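Long-range contacts in PvdO (PDB 5HHA), which binds calcium and takes part in chromophore maturation in the periplasm, probably as an oxidase-like member of the formylglycine-generating enzyme family: residues 80-85 with 209-214; 182-187 with 202-207. All coordinates share one frame; numbering follows the deposited sequence.

Contact 1: residues 80-85 with 209-214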
# COMPACT_ATOMS: atom_id res chain seq x y z
N SER A 80 -5.88 -1.83 6.53
CA SER A 80 -6.35 -3.04 5.88
C SER A 80 -5.18 -4.02 5.76
O SER A 80 -4.07 -3.65 5.33
CB SER A 80 -7.03 -2.71 4.56
OG SER A 80 -6.20 -2.00 3.65
N ARG A 81 -5.38 -5.24 6.24
CA ARG A 81 -4.28 -6.19 6.25
C ARG A 81 -3.87 -6.60 4.85
O ARG A 81 -2.72 -7.05 4.62
CB ARG A 81 -4.57 -7.40 7.15
CG ARG A 81 -5.68 -8.32 6.73
CD ARG A 81 -5.67 -9.52 7.66
NE ARG A 81 -6.68 -10.52 7.36
CZ ARG A 81 -6.69 -11.73 7.91
NH1 ARG A 81 -5.76 -12.06 8.81
NH2 ARG A 81 -7.63 -12.61 7.58
N TYR A 82 -4.81 -6.47 3.93
CA TYR A 82 -4.57 -6.64 2.50
C TYR A 82 -4.76 -5.30 1.80
O TYR A 82 -5.39 -4.39 2.35
CB TYR A 82 -5.59 -7.60 1.89
CG TYR A 82 -5.70 -8.93 2.58
CD1 TYR A 82 -4.61 -9.78 2.65
CD2 TYR A 82 -6.90 -9.36 3.16
CE1 TYR A 82 -4.70 -11.01 3.26
CE2 TYR A 82 -6.99 -10.60 3.77
CZ TYR A 82 -5.88 -11.40 3.82
OH TYR A 82 -5.98 -12.63 4.43
N GLN A 83 -4.24 -5.18 0.59
CA GLN A 83 -4.72 -4.19 -0.33
C GLN A 83 -6.24 -4.38 -0.50
O GLN A 83 -6.75 -5.51 -0.43
CB GLN A 83 -3.98 -4.35 -1.66
CG GLN A 83 -2.52 -3.88 -1.58
CD GLN A 83 -1.47 -4.88 -2.05
OE1 GLN A 83 -1.76 -5.97 -2.55
NE2 GLN A 83 -0.20 -4.47 -1.93
N VAL A 84 -6.95 -3.28 -0.69
CA VAL A 84 -8.38 -3.38 -0.93
C VAL A 84 -8.60 -4.19 -2.19
O VAL A 84 -7.88 -4.01 -3.17
CB VAL A 84 -9.01 -2.00 -1.00
CG1 VAL A 84 -10.48 -2.07 -1.45
CG2 VAL A 84 -8.91 -1.31 0.36
N THR A 85 -9.55 -5.11 -2.17
CA THR A 85 -9.68 -6.05 -3.28
C THR A 85 -10.61 -5.55 -4.37
O THR A 85 -11.40 -4.63 -4.16
CB THR A 85 -10.23 -7.40 -2.83
OG1 THR A 85 -11.59 -7.23 -2.41
CG2 THR A 85 -9.39 -8.04 -1.72
N GLY A 209 0.88 -8.90 11.19
CA GLY A 209 -0.30 -9.49 10.60
C GLY A 209 -0.70 -8.86 9.27
O GLY A 209 -1.84 -9.02 8.81
N VAL A 210 0.23 -8.18 8.61
CA VAL A 210 -0.07 -7.47 7.36
C VAL A 210 0.49 -8.27 6.19
O VAL A 210 1.59 -8.82 6.27
CB VAL A 210 0.56 -6.08 7.38
CG1 VAL A 210 0.16 -5.31 6.14
CG2 VAL A 210 0.10 -5.32 8.60
N TYR A 211 -0.24 -8.31 5.07
CA TYR A 211 0.13 -9.07 3.87
C TYR A 211 0.42 -8.15 2.69
O TYR A 211 -0.15 -7.05 2.58
CB TYR A 211 -1.02 -9.98 3.44
CG TYR A 211 -1.36 -11.08 4.41
CD1 TYR A 211 -2.19 -10.85 5.51
CD2 TYR A 211 -0.89 -12.37 4.20
CE1 TYR A 211 -2.51 -11.86 6.38
CE2 TYR A 211 -1.23 -13.40 5.07
CZ TYR A 211 -2.04 -13.12 6.13
OH TYR A 211 -2.37 -14.15 7.02
N ASP A 212 1.29 -8.61 1.81
CA ASP A 212 1.57 -7.98 0.51
C ASP A 212 2.21 -6.60 0.60
O ASP A 212 2.12 -5.83 -0.35
CB ASP A 212 0.33 -7.95 -0.39
CG ASP A 212 -0.14 -9.34 -0.79
OD1 ASP A 212 0.68 -10.13 -1.30
OD2 ASP A 212 -1.34 -9.66 -0.58
N MET A 213 2.89 -6.30 1.70
CA MET A 213 3.55 -5.01 1.80
C MET A 213 4.78 -4.91 0.89
O MET A 213 5.32 -3.82 0.70
CB MET A 213 3.93 -4.71 3.24
CG MET A 213 2.76 -4.18 4.07
SD MET A 213 2.43 -2.45 3.66
CE MET A 213 1.31 -1.97 4.94
N HIS A 214 5.24 -6.02 0.33
CA HIS A 214 6.47 -6.04 -0.47
C HIS A 214 6.28 -6.47 -1.90
O HIS A 214 7.24 -6.75 -2.60
CB HIS A 214 7.55 -6.83 0.27
CG HIS A 214 7.75 -6.29 1.65
ND1 HIS A 214 8.67 -5.32 2.01
CD2 HIS A 214 7.02 -6.54 2.74
CE1 HIS A 214 8.49 -5.02 3.29
NE2 HIS A 214 7.50 -5.77 3.75
O HOH W 1 -3.49 -10.78 10.11
O HOH W 2 -2.91 -7.43 -0.51
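Asp212 OD2 takes a hydrogen bond from water 2 (2.7 Å), which also accepts from Gln83 N and donates to Gln83 OE1, and a further one from Gly201 N; the oxygen thus ties its own loop, at Gly201, to the loop of Gln83, which it reaches through the water. The Gln83 side chain, bent at chi2 (128°), crosses that of Asp212 at about a right angle with OE1 3.6 Å from Asp212 CB, while its NE2 bonds to Glu219. A backbone hydrogen bond runs directly from Tyr211 N to Arg81 O, 2.8 Å long and nearly straight at 166°. Beside it the Tyr82 and Tyr211 side chains run the same way, their planes inclined by 38°, and Tyr82 CE1 sits over one face of the Tyr211 ring, 3.4 Å from Tyr211 CD1. Arg81, extended from CG to NE, passes alongside Tyr211 with its guanidinium plane perpendicular to that ring; water 1 bridges Arg81 NH1 to Gly209 O, and Glu41 forms a salt bridge with Arg81 NH2. The contact joins the connection from strand 77-80 to helix 86-96 with the loop leading into strand 218-221, and Arg281 of strand 278-285 bonds to both, at Ser80 O and Tyr211 O.

Contact 2: residues 182-187 with 202-207. With CA (calcium ion), chain C.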
# COMPACT_ATOMS: atom_id res chain seq x y z
N ALA A 182 10.53 -14.51 -3.78
CA ALA A 182 9.36 -15.17 -4.36
C ALA A 182 8.55 -16.02 -3.39
O ALA A 182 7.39 -16.33 -3.69
CB ALA A 182 9.79 -16.01 -5.52
N LYS A 183 9.11 -16.39 -2.24
CA LYS A 183 8.32 -17.05 -1.19
C LYS A 183 7.50 -16.07 -0.35
O LYS A 183 6.63 -16.49 0.41
CB LYS A 183 9.22 -17.89 -0.26
CG LYS A 183 9.84 -19.10 -0.94
CD LYS A 183 8.78 -20.07 -1.45
CE LYS A 183 9.41 -21.32 -2.05
NZ LYS A 183 8.38 -22.32 -2.44
N HIS A 184 7.79 -14.77 -0.45
CA HIS A 184 7.13 -13.76 0.35
C HIS A 184 6.44 -12.63 -0.39
O HIS A 184 5.72 -11.88 0.23
CB HIS A 184 8.12 -13.19 1.36
CG HIS A 184 8.54 -14.19 2.38
ND1 HIS A 184 7.83 -14.44 3.55
CD2 HIS A 184 9.56 -15.06 2.36
CE1 HIS A 184 8.42 -15.43 4.20
NE2 HIS A 184 9.48 -15.81 3.51
N ALA A 185 6.66 -12.49 -1.69
CA ALA A 185 6.07 -11.37 -2.40
C ALA A 185 5.96 -11.63 -3.87
O ALA A 185 6.76 -12.33 -4.46
CB ALA A 185 6.92 -10.13 -2.17
N ASN A 186 4.98 -10.98 -4.48
CA ASN A 186 4.75 -11.06 -5.91
C ASN A 186 5.39 -9.90 -6.66
O ASN A 186 4.97 -8.75 -6.52
CB ASN A 186 3.23 -11.09 -6.19
CG ASN A 186 2.90 -11.21 -7.66
OD1 ASN A 186 3.73 -11.57 -8.47
ND2 ASN A 186 1.64 -10.98 -7.99
N THR A 187 6.47 -10.20 -7.39
CA THR A 187 7.20 -9.20 -8.15
C THR A 187 7.37 -9.71 -9.56
O THR A 187 6.72 -10.70 -9.92
CB THR A 187 8.55 -8.81 -7.51
OG1 THR A 187 9.49 -9.90 -7.60
CG2 THR A 187 8.33 -8.39 -6.07
N SER A 202 -1.52 -14.27 -0.62
CA SER A 202 -0.99 -15.49 -1.21
C SER A 202 0.40 -15.83 -0.67
O SER A 202 0.96 -16.88 -1.06
CB SER A 202 -0.94 -15.39 -2.73
OG SER A 202 -2.26 -15.32 -3.26
N PHE A 203 0.93 -14.99 0.21
CA PHE A 203 2.26 -15.19 0.80
C PHE A 203 2.11 -14.93 2.30
O PHE A 203 1.10 -14.39 2.74
CB PHE A 203 3.29 -14.23 0.18
CG PHE A 203 3.33 -14.31 -1.32
CD1 PHE A 203 2.51 -13.52 -2.10
CD2 PHE A 203 4.14 -15.23 -1.96
CE1 PHE A 203 2.51 -13.66 -3.50
CE2 PHE A 203 4.15 -15.35 -3.32
CZ PHE A 203 3.33 -14.58 -4.10
N PRO A 204 3.12 -15.28 3.11
CA PRO A 204 2.96 -15.12 4.55
C PRO A 204 2.87 -13.68 4.99
O PRO A 204 3.39 -12.78 4.29
CB PRO A 204 4.23 -15.76 5.12
CG PRO A 204 4.64 -16.77 4.08
CD PRO A 204 4.30 -16.10 2.77
N PRO A 205 2.24 -13.43 6.13
CA PRO A 205 2.16 -12.08 6.65
C PRO A 205 3.43 -11.70 7.38
O PRO A 205 4.24 -12.59 7.71
CB PRO A 205 0.98 -12.15 7.61
CG PRO A 205 1.07 -13.54 8.15
CD PRO A 205 1.54 -14.40 7.00
N ASN A 206 3.61 -10.42 7.65
CA ASN A 206 4.68 -10.00 8.53
C ASN A 206 4.23 -10.05 9.99
O ASN A 206 3.12 -10.53 10.29
CB ASN A 206 5.23 -8.63 8.11
CG ASN A 206 4.25 -7.49 8.34
OD1 ASN A 206 3.27 -7.59 9.08
ND2 ASN A 206 4.54 -6.36 7.70
N ALA A 207 5.07 -9.59 10.90
CA ALA A 207 4.83 -9.75 12.34
C ALA A 207 3.68 -8.92 12.85
O ALA A 207 3.20 -9.13 13.97
CB ALA A 207 6.11 -9.42 13.14
CA CA C . 5.17 -12.44 -10.16
O HOH W 3 5.66 -12.64 2.99
O HOH W 4 4.41 -10.72 -11.60
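Phe203 lies against the backbone of 182-187, its ring packed on peptide groups more than on side chains. Ala185 N stands 3.7 Å above one face, offset toward the rim, and Lys183 O lies at the ring edge near its plane. Farther out along the ring, Phe203 CE2 comes within 3.4 Å of Ala182 O, and Phe203 CE1 reaches Asn186 CB at 3.8 Å. At the root of the side chain, Phe203 CB rests 3.4 Å from His184 O. With CG turned anti to its own carbonyl carbon (chi1 -54°), the ring is directed along the turn from Ala182 to Asn186. Pro204 extends the contact toward solvent: its CD touches Lys183 O at 3.3 Å, and the Pro204 and His184 side chains cross at about a right angle, Pro204 CD and CG each 4.0 Å from His184 ND1. Water 3 joins the two segments, donating to His184 O and to Pro204 O and lying in the plane of the imidazole, at its edge, beside His184 ND1.

Beyond the ring, Asn186 links this packing to the metal. Its CG is anti to the backbone N (chi1 -178°), which carries the amide away from Phe203, so that OD1 binds calcium at 2.4 Å while ND2 bonds to Phe196 O. Thr187 O and water 4 also bind the ion, and Gly189, Asp192 and Tyr194 complete the protein ligands. Backbone carbonyls combined with side-chain oxygens from one short stretch of chain are characteristic of a loop-built calcium site, here within a domain of the formylglycine-generating enzyme family.

Contact 2 is nested in sequence inside the loop closed by contact 1, and their centres are about 10 Å apart. They meet directly through Tyr211, whose CD2 lies 3.2 Å from Phe203 O and whose CZ lies 3.5 Å from Pro205 CB; the ring therefore packs against both Tyr82 in contact 1 and segment 202-207. A second meeting point is His214 O with Ala185 CB, 3.4 Å apart. The calcium ion belongs to contact 2, through Asn186 and Thr187, whereas in contact 1 the side chain of Asp212 is about 10 Å from it. Along the chain, segments 202-207 and 209-214 follow one another between the calcium-binding loop and strand 218-221.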